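Side-chain contacts in dally-like, isoform A (Drosophila melanogaster, PDB 6XTZ), which probably acts as a cell-surface heparan sulfate proteoglycan (glypican) that binds Wnt and Hedgehog proteins and shields the Wnt palmitoleate lipid for signalling at a distance: residues 55-60 against 233-238; 227-232 against 252-257; 105-108 against 114-117. The protein carries 5 engineered substitutions. One frame throughout, in Å; residues are numbered along the deposited sequence.

Contact 1: residues 55-60 against 233-238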
ATOM      1  N   THR A  55      21.551   8.106 -32.033  1.00 47.50           N
ATOM      2  CA  THR A  55      21.347   6.794 -31.426  1.00 46.85           C
ATOM      3  C   THR A  55      21.977   6.721 -30.041  1.00 49.67           C
ATOM      4  O   THR A  55      21.371   6.182 -29.107  1.00 47.37           O
ATOM      5  CB  THR A  55      21.911   5.699 -32.333  1.00 48.30           C
ATOM      6  OG1 THR A  55      21.274   5.765 -33.615  1.00 53.85           O
ATOM      7  CG2 THR A  55      21.671   4.325 -31.725  1.00 46.53           C
ATOM      8  N   ARG A  56      23.188   7.263 -29.884  1.00 51.40           N
ATOM      9  CA  ARG A  56      23.838   7.263 -28.577  1.00 51.64           C
ATOM     10  C   ARG A  56      23.010   8.029 -27.552  1.00 51.99           C
ATOM     11  O   ARG A  56      22.726   7.523 -26.460  1.00 53.56           O
ATOM     12  CB  ARG A  56      25.244   7.858 -28.685  1.00 55.75           C
ATOM     13  CG  ARG A  56      25.856   8.222 -27.339  1.00 56.37           C
ATOM     14  CD  ARG A  56      27.260   8.793 -27.480  1.00 61.64           C
ATOM     15  NE  ARG A  56      28.280   7.751 -27.556  1.00 67.63           N
ATOM     16  CZ  ARG A  56      28.841   7.330 -28.684  1.00 76.68           C
ATOM     17  NH1 ARG A  56      28.485   7.863 -29.845  1.00 75.41           N
ATOM     18  NH2 ARG A  56      29.763   6.377 -28.652  1.00 83.65           N
ATOM     19  N   MET A  57      22.608   9.255 -27.892  1.00 52.40           N
ATOM     20  CA  MET A  57      21.788  10.045 -26.984  1.00 47.86           C
ATOM     21  C   MET A  57      20.410   9.432 -26.774  1.00 50.75           C
ATOM     22  O   MET A  57      19.794   9.669 -25.729  1.00 52.02           O
ATOM     23  CB  MET A  57      21.660  11.475 -27.508  1.00 50.21           C
ATOM     24  CG  MET A  57      22.993  12.190 -27.676  1.00 50.22           C
ATOM     25  SD  MET A  57      22.818  13.871 -28.305  1.00 52.12           S
ATOM     26  CE  MET A  57      22.106  13.563 -29.918  1.00 48.04           C
ATOM     27  N   ALA A  58      19.918   8.643 -27.732  1.00 49.42           N
ATOM     28  CA  ALA A  58      18.630   7.981 -27.555  1.00 43.27           C
ATOM     29  C   ALA A  58      18.710   6.903 -26.485  1.00 47.43           C
ATOM     30  O   ALA A  58      17.878   6.857 -25.571  1.00 48.36           O
ATOM     31  CB  ALA A  58      18.150   7.387 -28.878  1.00 46.09           C
ATOM     32  N   MET A  59      19.702   6.018 -26.586  1.00 45.51           N
ATOM     33  CA  MET A  59      19.853   4.978 -25.577  1.00 45.76           C
ATOM     34  C   MET A  59      20.264   5.565 -24.232  1.00 47.48           C
ATOM     35  O   MET A  59      19.969   4.977 -23.187  1.00 47.26           O
ATOM     36  CB  MET A  59      20.861   3.934 -26.051  1.00 53.17           C
ATOM     37  CG  MET A  59      20.493   3.300 -27.385  1.00 58.79           C
ATOM     38  SD  MET A  59      21.708   2.113 -27.986  1.00 62.52           S
ATOM     39  CE  MET A  59      23.155   3.157 -28.143  1.00 64.06           C
ATOM     40  N   GLN A  60      20.927   6.724 -24.237  1.00 48.99           N
ATOM     41  CA  GLN A  60      21.281   7.380 -22.983  1.00 50.40           C
ATOM     42  C   GLN A  60      20.043   7.887 -22.253  1.00 50.36           C
ATOM     43  O   GLN A  60      19.935   7.744 -21.030  1.00 54.87           O
ATOM     44  CB  GLN A  60      22.256   8.526 -23.248  1.00 52.71           C
ATOM     45  CG  GLN A  60      22.563   9.376 -22.027  1.00 59.58           C
ATOM     46  CD  GLN A  60      23.486  10.537 -22.343  1.00 71.30           C
ATOM     47  OE1 GLN A  60      24.281  10.478 -23.283  1.00 72.51           O
ATOM     48  NE2 GLN A  60      23.379  11.605 -21.560  1.00 74.91           N
ATOM     49  N   MET A 233      12.697  15.669 -26.693  1.00 45.94           N
ATOM     50  CA  MET A 233      12.566  16.594 -25.576  1.00 42.98           C
ATOM     51  C   MET A 233      13.923  16.940 -24.977  1.00 43.38           C
ATOM     52  O   MET A 233      14.215  18.113 -24.723  1.00 44.42           O
ATOM     53  CB  MET A 233      11.642  15.996 -24.510  1.00 43.27           C
ATOM     54  CG  MET A 233      11.387  16.885 -23.302  1.00 39.53           C
ATOM     55  SD  MET A 233      12.575  16.656 -21.966  1.00 50.02           S
ATOM     56  CE  MET A 233      12.396  14.902 -21.643  1.00 45.06           C
ATOM     57  N   GLN A 234      14.771  15.936 -24.757  1.00 49.69           N
ATOM     58  CA  GLN A 234      15.965  16.133 -23.944  1.00 57.29           C
ATOM     59  C   GLN A 234      17.207  16.479 -24.764  1.00 52.61           C
ATOM     60  O   GLN A 234      18.042  17.269 -24.306  1.00 53.39           O
ATOM     61  CB  GLN A 234      16.231  14.880 -23.102  1.00 58.80           C
ATOM     62  CG  GLN A 234      17.447  14.981 -22.188  1.00 63.02           C
ATOM     63  CD  GLN A 234      17.637  13.755 -21.316  1.00 64.71           C
ATOM     64  OE1 GLN A 234      16.762  12.892 -21.236  1.00 64.50           O
ATOM     65  NE2 GLN A 234      18.788  13.672 -20.659  1.00 62.40           N
ATOM     66  N   HIS A 235      17.354  15.917 -25.963  1.00 55.26           N
ATOM     67  CA  HIS A 235      18.601  16.044 -26.710  1.00 50.57           C
ATOM     68  C   HIS A 235      18.488  16.800 -28.026  1.00 54.15           C
ATOM     69  O   HIS A 235      19.466  17.430 -28.436  1.00 56.65           O
ATOM     70  CB  HIS A 235      19.192  14.655 -27.002  1.00 50.71           C
ATOM     71  CG  HIS A 235      19.572  13.889 -25.774  1.00 55.44           C
ATOM     72  ND1 HIS A 235      20.516  14.339 -24.877  1.00 59.25           N
ATOM     73  CD2 HIS A 235      19.136  12.700 -25.297  1.00 59.08           C
ATOM     74  CE1 HIS A 235      20.643  13.461 -23.898  1.00 59.09           C
ATOM     75  NE2 HIS A 235      19.816  12.458 -24.127  1.00 56.15           N
ATOM     76  N   CYS A 236      17.338  16.757 -28.702  1.00 55.51           N
ATOM     77  CA  CYS A 236      17.248  17.321 -30.046  1.00 55.55           C
ATOM     78  C   CYS A 236      17.391  18.837 -30.076  1.00 56.83           C
ATOM     79  O   CYS A 236      17.576  19.397 -31.162  1.00 54.90           O
ATOM     80  CB  CYS A 236      15.929  16.915 -30.701  1.00 52.22           C
ATOM     81  SG  CYS A 236      15.836  15.162 -31.119  1.00 54.32           S
ATOM     82  N   GLY A 237      17.310  19.511 -28.928  1.00 56.39           N
ATOM     83  CA  GLY A 237      17.551  20.944 -28.911  1.00 56.54           C
ATOM     84  C   GLY A 237      18.961  21.297 -29.341  1.00 54.98           C
ATOM     85  O   GLY A 237      19.173  22.263 -30.077  1.00 51.91           O
ATOM     86  N   ALA A 238      19.946  20.511 -28.897  1.00 55.20           N
ATOM     87  CA  ALA A 238      21.327  20.769 -29.286  1.00 50.99           C
ATOM     88  C   ALA A 238      21.559  20.481 -30.762  1.00 55.36           C
ATOM     89  O   ALA A 238      22.464  21.061 -31.372  1.00 51.00           O
ATOM     90  CB  ALA A 238      22.279  19.939 -28.427  1.00 47.50           C
TER
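Where helix 224-234 runs out, Q234 and H235 turn toward helix 51-110, and the imidazole of H235 meets M57. The CG of Q234 lies over the centre of the H235 ring on one side, while its amide nitrogen is hydrogen-bonded to Q64, further along the long helix. In H235, chi1 of -63° sets CG beside the backbone N and lays the ring against M57. There M57 CB packs against the face opposite Q234, 3.7 Å from the ring centroid and close to the ring normal, as a CH-pi contact. SD of M57 lies 3.9 Å from H235 CB, oblique to the ring. The M57 carbonyl O comes close to the CD2 and NE2 side of the imidazole, 3.1 Å from H235 CD2, without the angle of a hydrogen bond. The Q60 side chain passes near CE1. Next along the chain, C236 makes the disulfide to C40, and A238 packs on helix 14-19. An alanine in place of H235 would probably leave a gap between M57 and Q234 and take from the methionine its aromatic partner. The contact thus rests on dispersion and CH-pi attraction: the imidazole works here as a flat, polarisable plate gripped between two aliphatic groups.

Contact 2: residues 227-232 against 252-257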
ATOM      1  N   THR A 227      10.894   6.297 -26.477  1.00 52.30           N
ATOM      2  CA  THR A 227      12.246   6.692 -26.861  1.00 52.59           C
ATOM      3  C   THR A 227      12.226   7.895 -27.795  1.00 47.93           C
ATOM      4  O   THR A 227      13.018   8.829 -27.628  1.00 46.02           O
ATOM      5  CB  THR A 227      12.969   5.518 -27.521  1.00 51.15           C
ATOM      6  OG1 THR A 227      12.928   4.380 -26.651  1.00 51.69           O
ATOM      7  CG2 THR A 227      14.421   5.877 -27.804  1.00 44.49           C
ATOM      8  N   GLY A 228      11.313   7.903 -28.768  1.00 46.85           N
ATOM      9  CA  GLY A 228      11.263   9.008 -29.712  1.00 44.36           C
ATOM     10  C   GLY A 228      10.940  10.334 -29.050  1.00 46.96           C
ATOM     11  O   GLY A 228      11.636  11.332 -29.254  1.00 50.27           O
ATOM     12  N   ALA A 229       9.876  10.362 -28.243  1.00 46.11           N
ATOM     13  CA  ALA A 229       9.484  11.599 -27.577  1.00 42.96           C
ATOM     14  C   ALA A 229      10.515  12.036 -26.546  1.00 43.02           C
ATOM     15  O   ALA A 229      10.691  13.237 -26.316  1.00 44.64           O
ATOM     16  CB  ALA A 229       8.117  11.431 -26.918  1.00 42.65           C
ATOM     17  N   LEU A 230      11.206  11.079 -25.922  1.00 44.53           N
ATOM     18  CA  LEU A 230      12.177  11.413 -24.885  1.00 46.17           C
ATOM     19  C   LEU A 230      13.393  12.122 -25.469  1.00 46.39           C
ATOM     20  O   LEU A 230      13.907  13.077 -24.876  1.00 48.94           O
ATOM     21  CB  LEU A 230      12.593  10.141 -24.147  1.00 49.04           C
ATOM     22  CG  LEU A 230      13.315  10.272 -22.808  1.00 46.25           C
ATOM     23  CD1 LEU A 230      12.435  11.001 -21.808  1.00 40.77           C
ATOM     24  CD2 LEU A 230      13.690   8.895 -22.287  1.00 44.46           C
ATOM     25  N   THR A 231      13.863  11.674 -26.633  1.00 50.59           N
ATOM     26  CA  THR A 231      15.049  12.273 -27.235  1.00 47.92           C
ATOM     27  C   THR A 231      14.740  13.624 -27.862  1.00 44.81           C
ATOM     28  O   THR A 231      15.563  14.545 -27.789  1.00 43.65           O
ATOM     29  CB  THR A 231      15.633  11.327 -28.277  1.00 52.67           C
ATOM     30  OG1 THR A 231      14.699  11.176 -29.349  1.00 70.89           O
ATOM     31  CG2 THR A 231      15.878   9.983 -27.657  1.00 40.74           C
ATOM     32  N   LYS A 232      13.568  13.761 -28.488  1.00 48.06           N
ATOM     33  CA  LYS A 232      13.158  15.059 -29.010  1.00 48.95           C
ATOM     34  C   LYS A 232      13.067  16.096 -27.901  1.00 47.88           C
ATOM     35  O   LYS A 232      13.354  17.278 -28.127  1.00 46.49           O
ATOM     36  CB  LYS A 232      11.818  14.932 -29.740  1.00 52.05           C
ATOM     37  CG  LYS A 232      11.360  16.203 -30.439  1.00 57.54           C
ATOM     38  CD  LYS A 232      10.002  16.007 -31.095  1.00 63.76           C
ATOM     39  CE  LYS A 232       9.517  17.282 -31.759  1.00 69.01           C
ATOM     40  NZ  LYS A 232       8.172  17.114 -32.375  1.00 73.00           N
ATOM     41  N   VAL A 252       7.514  17.334 -18.500  1.00 44.80           N
ATOM     42  CA  VAL A 252       6.554  16.573 -17.702  1.00 46.24           C
ATOM     43  C   VAL A 252       5.607  15.789 -18.603  1.00 47.12           C
ATOM     44  O   VAL A 252       5.300  14.620 -18.337  1.00 50.54           O
ATOM     45  CB  VAL A 252       5.784  17.507 -16.748  1.00 48.31           C
ATOM     46  CG1 VAL A 252       4.642  16.758 -16.076  1.00 42.51           C
ATOM     47  CG2 VAL A 252       6.723  18.087 -15.702  1.00 46.64           C
ATOM     48  N   ASN A 253       5.139  16.413 -19.687  1.00 44.85           N
ATOM     49  CA  ASN A 253       4.235  15.723 -20.601  1.00 45.67           C
ATOM     50  C   ASN A 253       4.905  14.526 -21.262  1.00 46.40           C
ATOM     51  O   ASN A 253       4.247  13.511 -21.518  1.00 51.96           O
ATOM     52  CB  ASN A 253       3.718  16.693 -21.663  1.00 47.08           C
ATOM     53  CG  ASN A 253       2.652  17.623 -21.130  1.00 52.45           C
ATOM     54  OD1 ASN A 253       1.905  17.268 -20.218  1.00 61.03           O
ATOM     55  ND2 ASN A 253       2.571  18.820 -21.697  1.00 49.84           N
ATOM     56  N   VAL A 254       6.204  14.621 -21.544  1.00 41.59           N
ATOM     57  CA  VAL A 254       6.906  13.510 -22.181  1.00 43.69           C
ATOM     58  C   VAL A 254       7.064  12.351 -21.205  1.00 43.27           C
ATOM     59  O   VAL A 254       6.779  11.194 -21.540  1.00 43.02           O
ATOM     60  CB  VAL A 254       8.264  13.978 -22.734  1.00 42.35           C
ATOM     61  CG1 VAL A 254       9.059  12.794 -23.265  1.00 42.21           C
ATOM     62  CG2 VAL A 254       8.057  15.012 -23.828  1.00 37.98           C
ATOM     63  N   ILE A 255       7.515  12.641 -19.983  1.00 41.44           N
ATOM     64  CA  ILE A 255       7.690  11.578 -18.997  1.00 44.32           C
ATOM     65  C   ILE A 255       6.346  10.957 -18.635  1.00 44.71           C
ATOM     66  O   ILE A 255       6.246   9.742 -18.431  1.00 46.23           O
ATOM     67  CB  ILE A 255       8.424  12.106 -17.752  1.00 42.90           C
ATOM     68  CG1 ILE A 255       9.679  12.880 -18.159  1.00 41.87           C
ATOM     69  CG2 ILE A 255       8.806  10.952 -16.839  1.00 43.43           C
ATOM     70  CD1 ILE A 255      10.723  12.033 -18.842  1.00 38.83           C
ATOM     71  N   LYS A 256       5.292  11.775 -18.554  1.00 42.50           N
ATOM     72  CA  LYS A 256       3.959  11.236 -18.295  1.00 47.76           C
ATOM     73  C   LYS A 256       3.549  10.239 -19.372  1.00 50.17           C
ATOM     74  O   LYS A 256       2.913   9.222 -19.077  1.00 53.78           O
ATOM     75  CB  LYS A 256       2.933  12.366 -18.199  1.00 45.79           C
ATOM     76  CG  LYS A 256       2.871  13.043 -16.841  1.00 48.94           C
ATOM     77  CD  LYS A 256       1.622  13.903 -16.719  1.00 57.32           C
ATOM     78  CE  LYS A 256       1.406  14.371 -15.290  1.00 62.17           C
ATOM     79  NZ  LYS A 256       0.085  15.035 -15.125  1.00 65.99           N
ATOM     80  N   GLY A 257       3.907  10.513 -20.628  1.00 42.89           N
ATOM     81  CA  GLY A 257       3.594   9.573 -21.691  1.00 39.13           C
ATOM     82  C   GLY A 257       4.450   8.324 -21.632  1.00 36.79           C
ATOM     83  O   GLY A 257       3.956   7.213 -21.840  1.00 39.75           O
TER
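L230 carries its CG anti to the backbone N (chi1 -165°), and with chi2 at 60° this brings CD1 toward helix 248-258; I255 answers with CG1 anti to its carbonyl carbon (chi1 -49°), its chi2 turning its own CD1 to meet it. The two helices form an antiparallel helix pair: the axes of the short segments come within 9.4 Å at a crossing angle of -161°. The backbones are nearest at A229 and V254, where a small methyl faces a branched side chain. V254 points at the partner helix, and its CG1 reaches furthest into the interface. It lies 4.0 Å from A229 CB and rests against the peptide that joins A229 to L230, with the A229 carbonyl O 3.5 Å away. Both methyls of the valine face that oxygen, CG1 being the nearer. L230 then closes one flank of the valine, its CD1 sitting 4.1 Å from V254 CG1. The side chains that meet are all aliphatic, and three of the four residues are buried. S61 and L65 of helix 51-110 touch L230 and I255 respectively, so the leucine-isoleucine side of the pair packs on the long helix, while A229 meets F506. This joins two helices of the cysteine-rich end of the glypican core to its longest helix. On that side the methyl ends of L230 and I255 meet, CD1 to CD1, at 3.6 Å.

Contact 3: residues 105-108 against 114-117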
ATOM      1  N   MET A 105      -1.415 -13.181  35.116  1.00 52.58           N
ATOM      2  CA  MET A 105      -2.267 -12.237  35.831  1.00 59.38           C
ATOM      3  C   MET A 105      -3.484 -12.930  36.426  1.00 63.85           C
ATOM      4  O   MET A 105      -3.893 -12.625  37.552  1.00 63.82           O
ATOM      5  CB  MET A 105      -2.698 -11.112  34.890  1.00 68.18           C
ATOM      6  CG  MET A 105      -3.163  -9.846  35.576  1.00 83.41           C
ATOM      7  SD  MET A 105      -3.494  -8.538  34.378  1.00 95.34           S
ATOM      8  CE  MET A 105      -1.915  -8.439  33.537  1.00 89.61           C
ATOM      9  N   PHE A 106      -4.075 -13.872  35.691  1.00 60.73           N
ATOM     10  CA  PHE A 106      -5.288 -14.524  36.164  1.00 60.78           C
ATOM     11  C   PHE A 106      -5.011 -15.681  37.112  1.00 59.27           C
ATOM     12  O   PHE A 106      -5.898 -16.053  37.887  1.00 61.03           O
ATOM     13  CB  PHE A 106      -6.121 -15.016  34.981  1.00 62.16           C
ATOM     14  CG  PHE A 106      -6.958 -13.947  34.349  1.00 71.10           C
ATOM     15  CD1 PHE A 106      -6.849 -12.631  34.762  1.00 79.84           C
ATOM     16  CD2 PHE A 106      -7.867 -14.259  33.356  1.00 76.89           C
ATOM     17  CE1 PHE A 106      -7.621 -11.640  34.182  1.00 83.72           C
ATOM     18  CE2 PHE A 106      -8.647 -13.276  32.780  1.00 81.25           C
ATOM     19  CZ  PHE A 106      -8.522 -11.965  33.188  1.00 82.42           C
ATOM     20  N   ILE A 107      -3.812 -16.263  37.067  1.00 57.54           N
ATOM     21  CA  ILE A 107      -3.477 -17.322  38.011  1.00 63.11           C
ATOM     22  C   ILE A 107      -3.242 -16.741  39.400  1.00 69.36           C
ATOM     23  O   ILE A 107      -3.686 -17.305  40.408  1.00 75.41           O
ATOM     24  CB  ILE A 107      -2.260 -18.121  37.507  1.00 58.61           C
ATOM     25  CG1 ILE A 107      -2.688 -19.100  36.413  1.00 60.11           C
ATOM     26  CG2 ILE A 107      -1.591 -18.865  38.649  1.00 61.12           C
ATOM     27  CD1 ILE A 107      -1.585 -20.028  35.967  1.00 65.23           C
ATOM     28  N   ARG A 108      -2.552 -15.602  39.476  1.00 67.16           N
ATOM     29  CA  ARG A 108      -2.332 -14.947  40.761  1.00 64.45           C
ATOM     30  C   ARG A 108      -3.607 -14.324  41.316  1.00 69.06           C
ATOM     31  O   ARG A 108      -3.691 -14.088  42.526  1.00 70.63           O
ATOM     32  CB  ARG A 108      -1.247 -13.878  40.623  1.00 61.66           C
ATOM     33  CG  ARG A 108       0.098 -14.425  40.167  1.00 67.12           C
ATOM     34  CD  ARG A 108       0.966 -13.351  39.522  1.00 65.73           C
ATOM     35  NE  ARG A 108       1.640 -12.497  40.497  1.00 57.10           N
ATOM     36  CZ  ARG A 108       2.902 -12.658  40.880  1.00 53.79           C
ATOM     37  NH1 ARG A 108       3.630 -13.644  40.376  1.00 58.24           N
ATOM     38  NH2 ARG A 108       3.438 -11.833  41.769  1.00 57.00           N
ATOM     39  N   TYR A 114      -9.121 -20.760  37.753  1.00 52.44           N
ATOM     40  CA  TYR A 114      -8.769 -20.332  36.403  1.00 47.54           C
ATOM     41  C   TYR A 114      -7.831 -21.329  35.738  1.00 46.28           C
ATOM     42  O   TYR A 114      -8.045 -21.720  34.586  1.00 51.99           O
ATOM     43  CB  TYR A 114      -8.131 -18.942  36.425  1.00 50.81           C
ATOM     44  CG  TYR A 114      -7.427 -18.600  35.127  1.00 50.53           C
ATOM     45  CD1 TYR A 114      -8.147 -18.189  34.011  1.00 56.44           C
ATOM     46  CD2 TYR A 114      -6.046 -18.697  35.014  1.00 53.93           C
ATOM     47  CE1 TYR A 114      -7.508 -17.883  32.820  1.00 62.49           C
ATOM     48  CE2 TYR A 114      -5.402 -18.396  33.828  1.00 58.95           C
ATOM     49  CZ  TYR A 114      -6.136 -17.988  32.736  1.00 65.51           C
ATOM     50  OH  TYR A 114      -5.495 -17.685  31.557  1.00 72.95           O
ATOM     51  N   GLU A 115      -6.781 -21.745  36.454  1.00 49.60           N
ATOM     52  CA  GLU A 115      -5.814 -22.685  35.892  1.00 57.62           C
ATOM     53  C   GLU A 115      -6.478 -23.995  35.491  1.00 57.32           C
ATOM     54  O   GLU A 115      -6.011 -24.674  34.569  1.00 61.13           O
ATOM     55  CB  GLU A 115      -4.690 -22.931  36.901  1.00 62.40           C
ATOM     56  CG  GLU A 115      -3.501 -23.703  36.352  1.00 68.00           C
ATOM     57  CD  GLU A 115      -2.345 -23.764  37.333  1.00 72.37           C
ATOM     58  OE1 GLU A 115      -2.320 -22.947  38.276  1.00 73.40           O
ATOM     59  OE2 GLU A 115      -1.462 -24.629  37.161  1.00 73.91           O
ATOM     60  N   ARG A 116      -7.570 -24.359  36.165  1.00 58.17           N
ATOM     61  CA  ARG A 116      -8.326 -25.545  35.781  1.00 60.17           C
ATOM     62  C   ARG A 116      -8.923 -25.388  34.388  1.00 53.22           C
ATOM     63  O   ARG A 116      -9.000 -26.358  33.624  1.00 56.05           O
ATOM     64  CB  ARG A 116      -9.425 -25.807  36.809  1.00 63.73           C
ATOM     65  CG  ARG A 116      -9.486 -27.228  37.332  1.00 76.09           C
ATOM     66  CD  ARG A 116     -10.042 -27.240  38.746  1.00 82.80           C
ATOM     67  NE  ARG A 116     -11.221 -26.388  38.870  1.00 87.28           N
ATOM     68  CZ  ARG A 116     -11.749 -26.007  40.029  1.00 94.48           C
ATOM     69  NH1 ARG A 116     -11.200 -26.399  41.170  1.00 98.59           N
ATOM     70  NH2 ARG A 116     -12.823 -25.229  40.047  1.00 95.03           N
ATOM     71  N   ASN A 117      -9.352 -24.174  34.039  1.00 46.09           N
ATOM     72  CA  ASN A 117      -9.936 -23.890  32.734  1.00 46.88           C
ATOM     73  C   ASN A 117      -9.037 -23.007  31.876  1.00 45.69           C
ATOM     74  O   ASN A 117      -9.525 -22.342  30.957  1.00 43.22           O
ATOM     75  CB  ASN A 117     -11.306 -23.231  32.890  1.00 45.48           C
ATOM     76  CG  ASN A 117     -12.186 -23.948  33.886  1.00 51.89           C
ATOM     77  OD1 ASN A 117     -12.817 -23.318  34.731  1.00 54.75           O
ATOM     78  ND2 ASN A 117     -12.223 -25.272  33.802  1.00 57.20           N
TER
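The phenol ring of Y114 has F106 CB over the centre of one face and I107 CG1 at its edge, in the plane of the ring. The F106 ring stands at 90° to it, an edge-to-face (T-shaped) pair in which F106 supplies the edge and Y114 the face. The centroids are 5.4 Å apart, and the leading atom of the edge is F106 CD2, 3.7 Å from Y114 CE1. F106 CB sits 3.5 Å from the Y114 centroid, almost exactly on the ring normal, a CH-pi contact. One phenylalanine therefore meets the tyrosine twice, with its methylene over the middle of the ring and its phenyl edge over the CD1-CE1 side. In Y114, chi1 of 165° carries the ring toward 105-108, and chi2 of 78° turns one face to F106 CB. I107 touches the rim on the other side: its CG1 is 3.7 Å from Y114 CD2, and the two side chains meet at about a right angle. Beyond the tyrosine, the extended E115 chain runs past the tip of I107, with OE1 3.8 Å from I107 CD1. This outer part is mere van der Waals contact between a carboxylate and a methyl group, and E115 is exposed, whereas Y114 is buried. The F106 side chain comes within about 6 Å of the bound O-palmitoleoyl serine, although it is not among the residues that line that pocket. F106 also makes an edge-to-face pair with Y110, and Y114 meets the ring of F121 on helix 118-134. The contact thus packs short helix 112-116 against the C-terminal end of helix 51-110, at the turn that leads into helix 118-134.

Contacts 1 and 2 are neighbours, with centres 11 Å apart, and share helix 224-234. Their segments alternate along the chain, and they touch directly: M233 packs on V254 and A58 on T231, while C236 N probably donates a hydrogen bond to T231 O. Contact 3 lies on the opposite side of the chain's centre, about 75 Å from contact 1 and 69 Å from contact 2 between centres. In sequence it is nested within the loop closed by contact 1 and precedes contact 2. Helix 51-110 links the two ends, joining contact 1 in the disulfide-rich region to contact 3 near the lipid-binding end of the elongated, all-helical glypican core.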